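PDB 2P2V: alpha-2,3-sialyltransferase from Campylobacter jejuni, which probably transfers sialic acid from CMP-sialic acid to galactose-ended acceptor sugars in an alpha-2,3 linkage, this chain being the amino-terminal, catalytic part. Local coordinates for residues A[65-70]-A[95-100]; A[124-129]-A[155-160]. All blocks are in the same frame, centred on the assembly; numbering follows the deposited sequence.

Interaction 1. Residues A[65-70]-A[95-100]; sequences AVFFNP and FCSTFN. With CSF (cytidine-5'-monophosphate-3-fluoro-N-acetyl-neuraminic acid), chain O; EDO (1,2-ethanediol), chain D.
Three backbone hydrogen bonds join Phe95 and Ser97 to the strand ending at Phe68. Phe95 N gives a nearly straight bond to Val66 O (2.8 Å), Phe95 O takes the N-H of Phe68, and Phe68 O accepts from Ser97 N at 2.8 Å. Phe68 O also receives a CA-H contact from Cys96.

On one side of this strand pair the rings of Phe67 and Phe95 point the same way. Their planes differ by 4° and the centroids lie 4.7 Å apart, but the rings are slid so far that they barely overlap; Phe95 CD1 sits over a face of Phe67. In both residues CG is anti to the carbonyl carbon (chi1 -68° and -71°), which keeps the rings alongside one another. Ala65 CB meets the edge of Phe95 at CE1. On the opposite side Pro70 CG packs on Cys96 SG at 3.8 Å.

This is the strand pair of a right-handed beta-alpha-beta unit in a Rossmann-like parallel sheet, whose helix 73-85 lies on the Phe68 and Cys96 side.

Polar contacts gather beyond the strand ends, where Asn69 belongs to the sugar-nucleotide pocket. Asn69 ND2 donates to carboxylate atom OAA of the bound CMP-3-fluoro-sialic acid (3.1 Å). Asn69 OD1 accepts from O1 of a 1,2-ethanediol, probably from the crystallisation liquor, and from a water that accepts a hydrogen bond from Ser97 OG.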
ATOM      1  N   ALA A  65      29.583  -6.021   2.075  1.00 23.04           N
ATOM      2  CA  ALA A  65      28.519  -5.108   1.610  1.00 21.97           C
ATOM      3  C   ALA A  65      29.187  -3.794   1.315  1.00 21.86           C
ATOM      4  O   ALA A  65      30.083  -3.378   2.029  1.00 22.38           O
ATOM      5  CB  ALA A  65      27.482  -4.876   2.626  1.00 21.81           C
ATOM      6  N   VAL A  66      28.656  -3.086   0.319  1.00 22.13           N
ATOM      7  CA  VAL A  66      29.063  -1.720   0.122  1.00 21.50           C
ATOM      8  C   VAL A  66      27.892  -0.827   0.391  1.00 19.89           C
ATOM      9  O   VAL A  66      26.736  -1.259   0.259  1.00 20.13           O
ATOM     10  CB  VAL A  66      29.531  -1.423  -1.373  1.00 22.51           C
ATOM     11  CG1 VAL A  66      30.873  -2.160  -1.715  1.00 23.54           C
ATOM     12  CG2 VAL A  66      28.434  -1.786  -2.378  1.00 21.36           C
ATOM     13  N   PHE A  67      28.171   0.453   0.689  1.00 19.13           N
ATOM     14  CA  PHE A  67      27.101   1.348   1.136  1.00 19.50           C
ATOM     15  C   PHE A  67      27.267   2.639   0.393  1.00 19.94           C
ATOM     16  O   PHE A  67      28.355   3.213   0.410  1.00 20.91           O
ATOM     17  CB  PHE A  67      27.205   1.663   2.629  1.00 20.15           C
ATOM     18  CG  PHE A  67      26.938   0.470   3.505  1.00 18.55           C
ATOM     19  CD1 PHE A  67      27.920  -0.508   3.633  1.00 20.73           C
ATOM     20  CD2 PHE A  67      25.709   0.311   4.124  1.00 19.77           C
ATOM     21  CE1 PHE A  67      27.625  -1.665   4.418  1.00 18.47           C
ATOM     22  CE2 PHE A  67      25.421  -0.837   4.882  1.00 23.41           C
ATOM     23  CZ  PHE A  67      26.378  -1.786   5.007  1.00 19.26           C
ATOM     24  N   PHE A  68      26.175   3.106  -0.189  1.00 20.77           N
ATOM     25  CA  PHE A  68      26.217   4.363  -1.018  1.00 18.62           C
ATOM     26  C   PHE A  68      25.056   5.282  -0.658  1.00 20.19           C
ATOM     27  O   PHE A  68      23.936   4.841  -0.303  1.00 20.54           O
ATOM     28  CB  PHE A  68      26.067   3.997  -2.520  1.00 19.90           C
ATOM     29  CG  PHE A  68      27.158   3.096  -3.077  1.00 19.06           C
ATOM     30  CD1 PHE A  68      28.534   3.431  -2.995  1.00 22.58           C
ATOM     31  CD2 PHE A  68      26.811   1.899  -3.676  1.00 20.78           C
ATOM     32  CE1 PHE A  68      29.513   2.563  -3.493  1.00 21.45           C
ATOM     33  CE2 PHE A  68      27.782   1.070  -4.228  1.00 18.97           C
ATOM     34  CZ  PHE A  68      29.157   1.426  -4.136  1.00 21.04           C
ATOM     35  N   ASN A  69      25.284   6.591  -0.818  1.00 18.72           N
ATOM     36  CA  ASN A  69      24.296   7.593  -0.495  1.00 21.25           C
ATOM     37  C   ASN A  69      23.287   7.772  -1.651  1.00 22.65           C
ATOM     38  O   ASN A  69      23.605   7.541  -2.837  1.00 23.00           O
ATOM     39  CB  ASN A  69      25.012   8.959  -0.209  1.00 21.52           C
ATOM     40  CG  ASN A  69      25.813   8.943   1.143  1.00 28.10           C
ATOM     41  OD1 ASN A  69      25.544   8.132   2.053  1.00 30.97           O
ATOM     42  ND2 ASN A  69      26.800   9.801   1.242  1.00 29.16           N
ATOM     43  N   PRO A  70      22.063   8.133  -1.311  1.00 23.83           N
ATOM     44  CA  PRO A  70      20.993   8.129  -2.285  1.00 23.94           C
ATOM     45  C   PRO A  70      21.297   9.087  -3.424  1.00 24.27           C
ATOM     46  O   PRO A  70      20.896   8.829  -4.523  1.00 24.71           O
ATOM     47  CB  PRO A  70      19.820   8.689  -1.512  1.00 23.64           C
ATOM     48  CG  PRO A  70      20.091   8.293  -0.087  1.00 27.27           C
ATOM     49  CD  PRO A  70      21.572   8.445   0.051  1.00 25.27           C
ATOM     50  N   PHE A  95      24.010  -1.707  -0.417  1.00 20.12           N
ATOM     51  CA  PHE A  95      22.998  -0.940   0.318  1.00 20.69           C
ATOM     52  C   PHE A  95      22.979   0.532  -0.108  1.00 19.98           C
ATOM     53  O   PHE A  95      24.035   1.092  -0.393  1.00 21.39           O
ATOM     54  CB  PHE A  95      23.298  -0.853   1.795  1.00 19.55           C
ATOM     55  CG  PHE A  95      23.096  -2.181   2.529  1.00 23.47           C
ATOM     56  CD1 PHE A  95      24.099  -3.100   2.509  1.00 25.29           C
ATOM     57  CD2 PHE A  95      21.925  -2.443   3.212  1.00 22.70           C
ATOM     58  CE1 PHE A  95      23.943  -4.357   3.180  1.00 26.35           C
ATOM     59  CE2 PHE A  95      21.743  -3.676   3.879  1.00 26.85           C
ATOM     60  CZ  PHE A  95      22.789  -4.603   3.859  1.00 24.00           C
ATOM     61  N   CYS A  96      21.796   1.122  -0.024  1.00 20.82           N
ATOM     62  CA  CYS A  96      21.648   2.575  -0.069  1.00 20.83           C
ATOM     63  C   CYS A  96      21.457   3.058   1.355  1.00 21.69           C
ATOM     64  O   CYS A  96      20.515   2.616   2.047  1.00 25.25           O
ATOM     65  CB  CYS A  96      20.440   2.911  -0.943  1.00 20.47           C
ATOM     66  SG  CYS A  96      20.378   4.700  -1.166  1.00 24.65           S
ATOM     67  N   SER A  97      22.406   3.836   1.857  1.00 21.58           N
ATOM     68  CA  SER A  97      22.387   4.385   3.218  1.00 22.85           C
ATOM     69  C   SER A  97      21.265   5.421   3.408  1.00 24.19           C
ATOM     70  O   SER A  97      21.378   6.614   3.005  1.00 24.67           O
ATOM     71  CB  SER A  97      23.733   5.000   3.531  1.00 24.31           C
ATOM     72  OG  SER A  97      24.813   4.127   3.242  1.00 23.76           O
ATOM     73  N   THR A  98      20.157   4.967   3.993  1.00 21.59           N
ATOM     74  CA  THR A  98      18.919   5.710   4.008  1.00 22.07           C
ATOM     75  C   THR A  98      18.340   5.809   5.414  1.00 21.46           C
ATOM     76  O   THR A  98      18.584   4.936   6.245  1.00 19.15           O
ATOM     77  CB  THR A  98      17.854   5.011   3.077  1.00 21.78           C
ATOM     78  OG1 THR A  98      17.908   3.570   3.235  1.00 20.57           O
ATOM     79  CG2 THR A  98      18.094   5.387   1.562  1.00 23.36           C
ATOM     80  N   PHE A  99      17.510   6.806   5.658  1.00 20.31           N
ATOM     81  CA  PHE A  99      16.882   7.002   6.957  1.00 21.53           C
ATOM     82  C   PHE A  99      15.362   6.940   6.882  1.00 20.50           C
ATOM     83  O   PHE A  99      14.737   6.952   7.921  1.00 21.75           O
ATOM     84  CB  PHE A  99      17.306   8.369   7.562  1.00 22.66           C
ATOM     85  CG  PHE A  99      18.787   8.471   7.825  1.00 24.16           C
ATOM     86  CD1 PHE A  99      19.615   9.144   6.926  1.00 24.28           C
ATOM     87  CD2 PHE A  99      19.371   7.786   8.913  1.00 24.49           C
ATOM     88  CE1 PHE A  99      20.997   9.205   7.104  1.00 25.73           C
ATOM     89  CE2 PHE A  99      20.761   7.860   9.130  1.00 24.65           C
ATOM     90  CZ  PHE A  99      21.580   8.579   8.198  1.00 26.28           C
ATOM     91  N   ASN A 100      14.754   6.998   5.666  1.00 20.29           N
ATOM     92  CA  ASN A 100      13.323   7.104   5.463  1.00 20.00           C
ATOM     93  C   ASN A 100      12.772   8.385   6.150  1.00 19.85           C
ATOM     94  O   ASN A 100      11.906   8.359   7.048  1.00 17.84           O
ATOM     95  CB  ASN A 100      12.569   5.853   5.993  1.00 20.68           C
ATOM     96  CG  ASN A 100      11.130   5.782   5.560  1.00 23.90           C
ATOM     97  OD1 ASN A 100      10.709   6.462   4.629  1.00 25.76           O
ATOM     98  ND2 ASN A 100      10.320   4.897   6.257  1.00 25.99           N
TER
HETATM   99  C5A CSF O1001      30.148  13.651   2.235  1.00 42.56           C
HETATM  100  C4A CSF O1001      30.739  13.569   3.637  1.00 42.98           C
HETATM  101  C2A CSF O1001      30.282  11.048   3.702  1.00 44.01           C
HETATM  102  O6A CSF O1001      29.856  11.205   2.331  1.00 41.85           O
HETATM  103  C6A CSF O1001      30.388  12.299   1.539  1.00 41.08           C
HETATM  104  C3A CSF O1001      30.157  12.387   4.427  1.00 44.45           C
HETATM  105  O4A CSF O1001      30.405  14.753   4.347  1.00 46.44           O
HETATM  106  N5A CSF O1001      30.888  14.719   1.530  1.00 37.91           N
HETATM  107  C7A CSF O1001      29.716  12.228   0.173  1.00 39.19           C
HETATM  108  C8A CSF O1001      29.942  10.866  -0.472  1.00 36.63           C
HETATM  109  C9A CSF O1001      29.184  10.730  -1.809  1.00 35.05           C
HETATM  110  O9A CSF O1001      29.493   9.482  -2.475  1.00 33.99           O
HETATM  111  O8A CSF O1001      31.382  10.652  -0.613  1.00 34.65           O
HETATM  112  O7A CSF O1001      28.319  12.536   0.332  1.00 40.73           O
HETATM  113  C1A CSF O1001      29.333  10.106   4.429  1.00 42.82           C
HETATM  114  OBA CSF O1001      29.424  10.076   5.689  1.00 40.93           O
HETATM  115  OAA CSF O1001      28.525   9.415   3.750  1.00 38.46           O
HETATM  116  O1A CSF O1001      31.592  10.464   3.901  1.00 45.22           O
HETATM  117  O2A CSF O1001      33.639  11.564   3.054  1.00 48.26           O
HETATM  118  N1  CSF O1001      35.915   9.550   7.022  1.00 48.16           N
HETATM  119  C2  CSF O1001      36.477  10.166   8.181  1.00 49.93           C
HETATM  120  N3  CSF O1001      37.455  11.113   8.059  1.00 47.70           N
HETATM  121  C4  CSF O1001      37.910  11.453   6.832  1.00 48.16           C
HETATM  122  C5  CSF O1001      37.374  10.857   5.683  1.00 46.18           C
HETATM  123  C6  CSF O1001      36.372   9.898   5.802  1.00 47.52           C
HETATM  124  C3' CSF O1001      32.664   8.854   6.384  1.00 48.51           C
HETATM  125  C2' CSF O1001      33.511   9.025   7.630  1.00 50.02           C
HETATM  126  C1' CSF O1001      34.874   8.510   7.168  1.00 49.03           C
HETATM  127  O4' CSF O1001      34.706   7.772   5.938  1.00 48.84           O
HETATM  128  C4' CSF O1001      33.327   7.749   5.572  1.00 47.07           C
HETATM  129  PA  CSF O1001      32.849  10.290   2.882  1.00 46.42           P
HETATM  130  O5' CSF O1001      33.728   9.117   3.587  1.00 44.90           O
HETATM  131  C5' CSF O1001      33.152   7.902   4.062  1.00 46.35           C
HETATM  132  O3' CSF O1001      31.346   8.435   6.725  1.00 50.07           O
HETATM  133  O2' CSF O1001      32.989   8.198   8.706  1.00 49.10           O
HETATM  134  N4  CSF O1001      38.896  12.391   6.689  1.00 48.11           N
HETATM  135  O2  CSF O1001      36.032   9.852   9.320  1.00 48.09           O
HETATM  136  O3A CSF O1001      32.470   9.750   1.533  1.00 44.27           O
HETATM  137  C10 CSF O1001      30.213  15.444   0.620  1.00 42.21           C
HETATM  138  O10 CSF O1001      29.022  15.248   0.335  1.00 38.70           O
HETATM  139  C11 CSF O1001      31.017  16.526  -0.064  1.00 40.70           C
HETATM  140  F3A CSF O1001      28.815  12.593   4.659  1.00 45.65           F
HETATM  141  C1  EDO D 702      24.869   8.003   5.163  1.00 45.77           C
HETATM  142  O1  EDO D 702      24.175   9.057   4.461  1.00 47.91           O
HETATM  143  C2  EDO D 702      25.069   8.452   6.598  1.00 45.78           C
HETATM  144  O2  EDO D 702      24.911   9.878   6.676  1.00 44.17           O
HETATM  145  O   HOH W   1      26.923   5.643   2.379  1.00 24.70           O

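Interaction 2. Residues A[124-129]-A[155-160]; sequences YEVIEN and CAIAIA
Two helices of the alpha/beta domain, the short helix 124-127 and the longer 150-161, meet here through a small patch of aliphatic side chains. Ile157 reaches across with its terminal methyl: CD1 lies 3.5 Å from Ile127 CG2 and 3.8 Å from Val126 CB, so one methyl touches both neighbouring residues of the short helix. The side chain of Ile157 crosses that of Val126 at about a right angle and that of Ile127 more obliquely; its chi2 of -80° turns CD1 toward both. Ile127 CG2 also reaches Ala156 CB at 3.9 Å.

One turn further along the longer helix, Ala160 CB fits against Val126, 3.6 Å from its CG1 and equally close to the backbone atom Val126 O. CG1 of Val126 stands anti to the backbone N (chi1 168°), and this branch is the one turned to Ala160. Helix 131-144 adds Tyr134 against Ile127 and Phe133 against Ala156.

The CA atoms of Ile127 and Ile157 are 5.7 Å apart, an approach consistent with the small side chains of Ala156 and Ala160 on this face. With aliphatic carbons making the side-chain contacts, mostly methyls, van der Waals packing and apolar burial join the segments without a directional bond.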
ATOM      1  N   TYR A 124      17.557   1.675   5.519  1.00 17.75           N
ATOM      2  CA  TYR A 124      16.654   1.968   6.615  1.00 18.27           C
ATOM      3  C   TYR A 124      15.827   0.742   7.041  1.00 19.02           C
ATOM      4  O   TYR A 124      15.409   0.689   8.202  1.00 21.03           O
ATOM      5  CB  TYR A 124      15.671   3.103   6.295  1.00 19.64           C
ATOM      6  CG  TYR A 124      14.461   2.756   5.516  1.00 20.69           C
ATOM      7  CD1 TYR A 124      13.342   2.202   6.139  1.00 22.67           C
ATOM      8  CD2 TYR A 124      14.356   3.087   4.128  1.00 19.45           C
ATOM      9  CE1 TYR A 124      12.179   1.918   5.407  1.00 24.44           C
ATOM     10  CE2 TYR A 124      13.224   2.801   3.425  1.00 22.62           C
ATOM     11  CZ  TYR A 124      12.136   2.237   4.064  1.00 24.41           C
ATOM     12  OH  TYR A 124      10.983   1.978   3.352  1.00 27.36           O
ATOM     13  N   GLU A 125      15.582  -0.174   6.132  1.00 19.39           N
ATOM     14  CA  GLU A 125      14.743  -1.351   6.398  1.00 21.44           C
ATOM     15  C   GLU A 125      15.460  -2.247   7.421  1.00 21.60           C
ATOM     16  O   GLU A 125      14.811  -3.125   8.072  1.00 23.39           O
ATOM     17  CB  GLU A 125      14.463  -2.122   5.113  1.00 21.45           C
ATOM     18  CG  GLU A 125      13.467  -1.341   4.226  1.00 22.11           C
ATOM     19  CD  GLU A 125      13.108  -2.008   2.902  1.00 25.08           C
ATOM     20  OE1 GLU A 125      13.877  -2.785   2.362  1.00 31.26           O
ATOM     21  OE2 GLU A 125      12.006  -1.711   2.403  1.00 35.17           O
ATOM     22  N   VAL A 126      16.755  -2.047   7.545  1.00 21.40           N
ATOM     23  CA  VAL A 126      17.625  -2.888   8.460  1.00 21.91           C
ATOM     24  C   VAL A 126      17.799  -2.113   9.739  1.00 23.15           C
ATOM     25  O   VAL A 126      17.516  -2.615  10.804  1.00 22.69           O
ATOM     26  CB  VAL A 126      18.992  -3.269   7.804  1.00 20.18           C
ATOM     27  CG1 VAL A 126      20.014  -3.869   8.860  1.00 23.05           C
ATOM     28  CG2 VAL A 126      18.816  -4.203   6.643  1.00 20.64           C
ATOM     29  N   ILE A 127      18.189  -0.825   9.678  1.00 21.62           N
ATOM     30  CA  ILE A 127      18.415  -0.131  10.937  1.00 21.75           C
ATOM     31  C   ILE A 127      17.125   0.231  11.695  1.00 21.73           C
ATOM     32  O   ILE A 127      17.194   0.564  12.867  1.00 23.71           O
ATOM     33  CB  ILE A 127      19.311   1.145  10.809  1.00 22.59           C
ATOM     34  CG1 ILE A 127      18.679   2.079   9.790  1.00 22.04           C
ATOM     35  CG2 ILE A 127      20.708   0.723  10.373  1.00 23.88           C
ATOM     36  CD1 ILE A 127      19.157   3.513   9.969  1.00 24.54           C
ATOM     37  N   GLU A 128      15.967   0.144  11.060  1.00 21.43           N
ATOM     38  CA  GLU A 128      14.751   0.529  11.756  1.00 23.51           C
ATOM     39  C   GLU A 128      14.472  -0.481  12.901  1.00 23.96           C
ATOM     40  O   GLU A 128      13.680  -0.212  13.795  1.00 23.65           O
ATOM     41  CB  GLU A 128      13.539   0.623  10.833  1.00 23.99           C
ATOM     42  CG  GLU A 128      13.155  -0.663  10.109  1.00 23.31           C
ATOM     43  CD  GLU A 128      12.015  -0.499   9.117  1.00 28.29           C
ATOM     44  OE1 GLU A 128      11.536   0.648   8.867  1.00 29.16           O
ATOM     45  OE2 GLU A 128      11.618  -1.528   8.525  1.00 31.18           O
ATOM     46  N   ASN A 129      15.112  -1.630  12.782  1.00 22.89           N
ATOM     47  CA  ASN A 129      14.938  -2.689  13.780  1.00 26.24           C
ATOM     48  C   ASN A 129      15.687  -2.419  15.069  1.00 25.64           C
ATOM     49  O   ASN A 129      15.417  -3.102  16.121  1.00 27.51           O
ATOM     50  CB  ASN A 129      15.350  -4.015  13.198  1.00 26.43           C
ATOM     51  CG  ASN A 129      14.437  -4.443  12.057  1.00 30.87           C
ATOM     52  OD1 ASN A 129      13.210  -4.403  12.176  1.00 36.48           O
ATOM     53  ND2 ASN A 129      15.039  -4.775  10.912  1.00 35.94           N
ATOM     54  N   CYS A 155      28.144   0.777  11.028  1.00 24.82           N
ATOM     55  CA  CYS A 155      28.165   0.070  12.371  1.00 25.98           C
ATOM     56  C   CYS A 155      26.762  -0.355  12.815  1.00 24.77           C
ATOM     57  O   CYS A 155      26.547  -1.487  13.276  1.00 26.36           O
ATOM     58  CB  CYS A 155      28.781   0.974  13.445  1.00 26.69           C
ATOM     59  SG  CYS A 155      30.552   1.207  13.242  1.00 30.88           S
ATOM     60  N   ALA A 156      25.804   0.557  12.682  1.00 23.67           N
ATOM     61  CA  ALA A 156      24.408   0.296  13.014  1.00 22.75           C
ATOM     62  C   ALA A 156      23.896  -0.854  12.164  1.00 23.45           C
ATOM     63  O   ALA A 156      23.247  -1.798  12.656  1.00 22.85           O
ATOM     64  CB  ALA A 156      23.519   1.662  12.850  1.00 22.12           C
ATOM     65  N   ILE A 157      24.203  -0.836  10.852  1.00 22.78           N
ATOM     66  CA  ILE A 157      23.748  -1.895   9.985  1.00 22.62           C
ATOM     67  C   ILE A 157      24.339  -3.244  10.444  1.00 22.53           C
ATOM     68  O   ILE A 157      23.608  -4.259  10.550  1.00 24.50           O
ATOM     69  CB  ILE A 157      24.178  -1.641   8.494  1.00 23.11           C
ATOM     70  CG1 ILE A 157      23.322  -0.503   7.922  1.00 20.53           C
ATOM     71  CG2 ILE A 157      23.960  -2.905   7.666  1.00 24.07           C
ATOM     72  CD1 ILE A 157      21.928  -0.898   7.462  1.00 22.24           C
ATOM     73  N   ALA A 158      25.633  -3.228  10.712  1.00 22.21           N
ATOM     74  CA  ALA A 158      26.354  -4.460  11.178  1.00 24.30           C
ATOM     75  C   ALA A 158      25.690  -5.026  12.442  1.00 23.91           C
ATOM     76  O   ALA A 158      25.403  -6.242  12.513  1.00 25.96           O
ATOM     77  CB  ALA A 158      27.824  -4.176  11.399  1.00 24.43           C
ATOM     78  N   ILE A 159      25.391  -4.144  13.391  1.00 26.12           N
ATOM     79  CA  ILE A 159      24.761  -4.524  14.681  1.00 26.73           C
ATOM     80  C   ILE A 159      23.375  -5.062  14.449  1.00 27.69           C
ATOM     81  O   ILE A 159      23.006  -6.152  14.977  1.00 27.03           O
ATOM     82  CB  ILE A 159      24.791  -3.346  15.663  1.00 26.82           C
ATOM     83  CG1 ILE A 159      26.243  -3.043  16.015  1.00 26.52           C
ATOM     84  CG2 ILE A 159      23.915  -3.582  16.892  1.00 28.81           C
ATOM     85  CD1 ILE A 159      26.449  -1.780  16.722  1.00 25.71           C
ATOM     86  N   ALA A 160      22.586  -4.366  13.584  1.00 25.34           N
ATOM     87  CA  ALA A 160      21.293  -4.925  13.250  1.00 25.96           C
ATOM     88  C   ALA A 160      21.340  -6.296  12.584  1.00 25.57           C
ATOM     89  O   ALA A 160      20.403  -7.057  12.718  1.00 26.15           O
ATOM     90  CB  ALA A 160      20.399  -3.941  12.462  1.00 25.79           C
TER

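How the interactions relate
The two contacts follow one another along the chain, interaction 1 closing before interaction 2 opens, and their centres lie 11 Å apart in the same domain. Interaction 1 pairs neighbouring strands inside the parallel sheet; interaction 2 joins helix 150-161 to helix 124-127, which follows strand 121-122, outermost of the sheet within this chain. They meet directly: Phe67 CE2 packs 3.7 Å from Ile157 CG1, and Thr98 OG1 probably hydrogen-bonds to Tyr124 N. Helix 150-161 thus packs against the sheet at Phe67 and the short helix at Val126 and Ile127. At its start Ser150 binds the same sugar nucleotide as Asn69, so this helix connects the packing of interaction 2 with the ligand pocket.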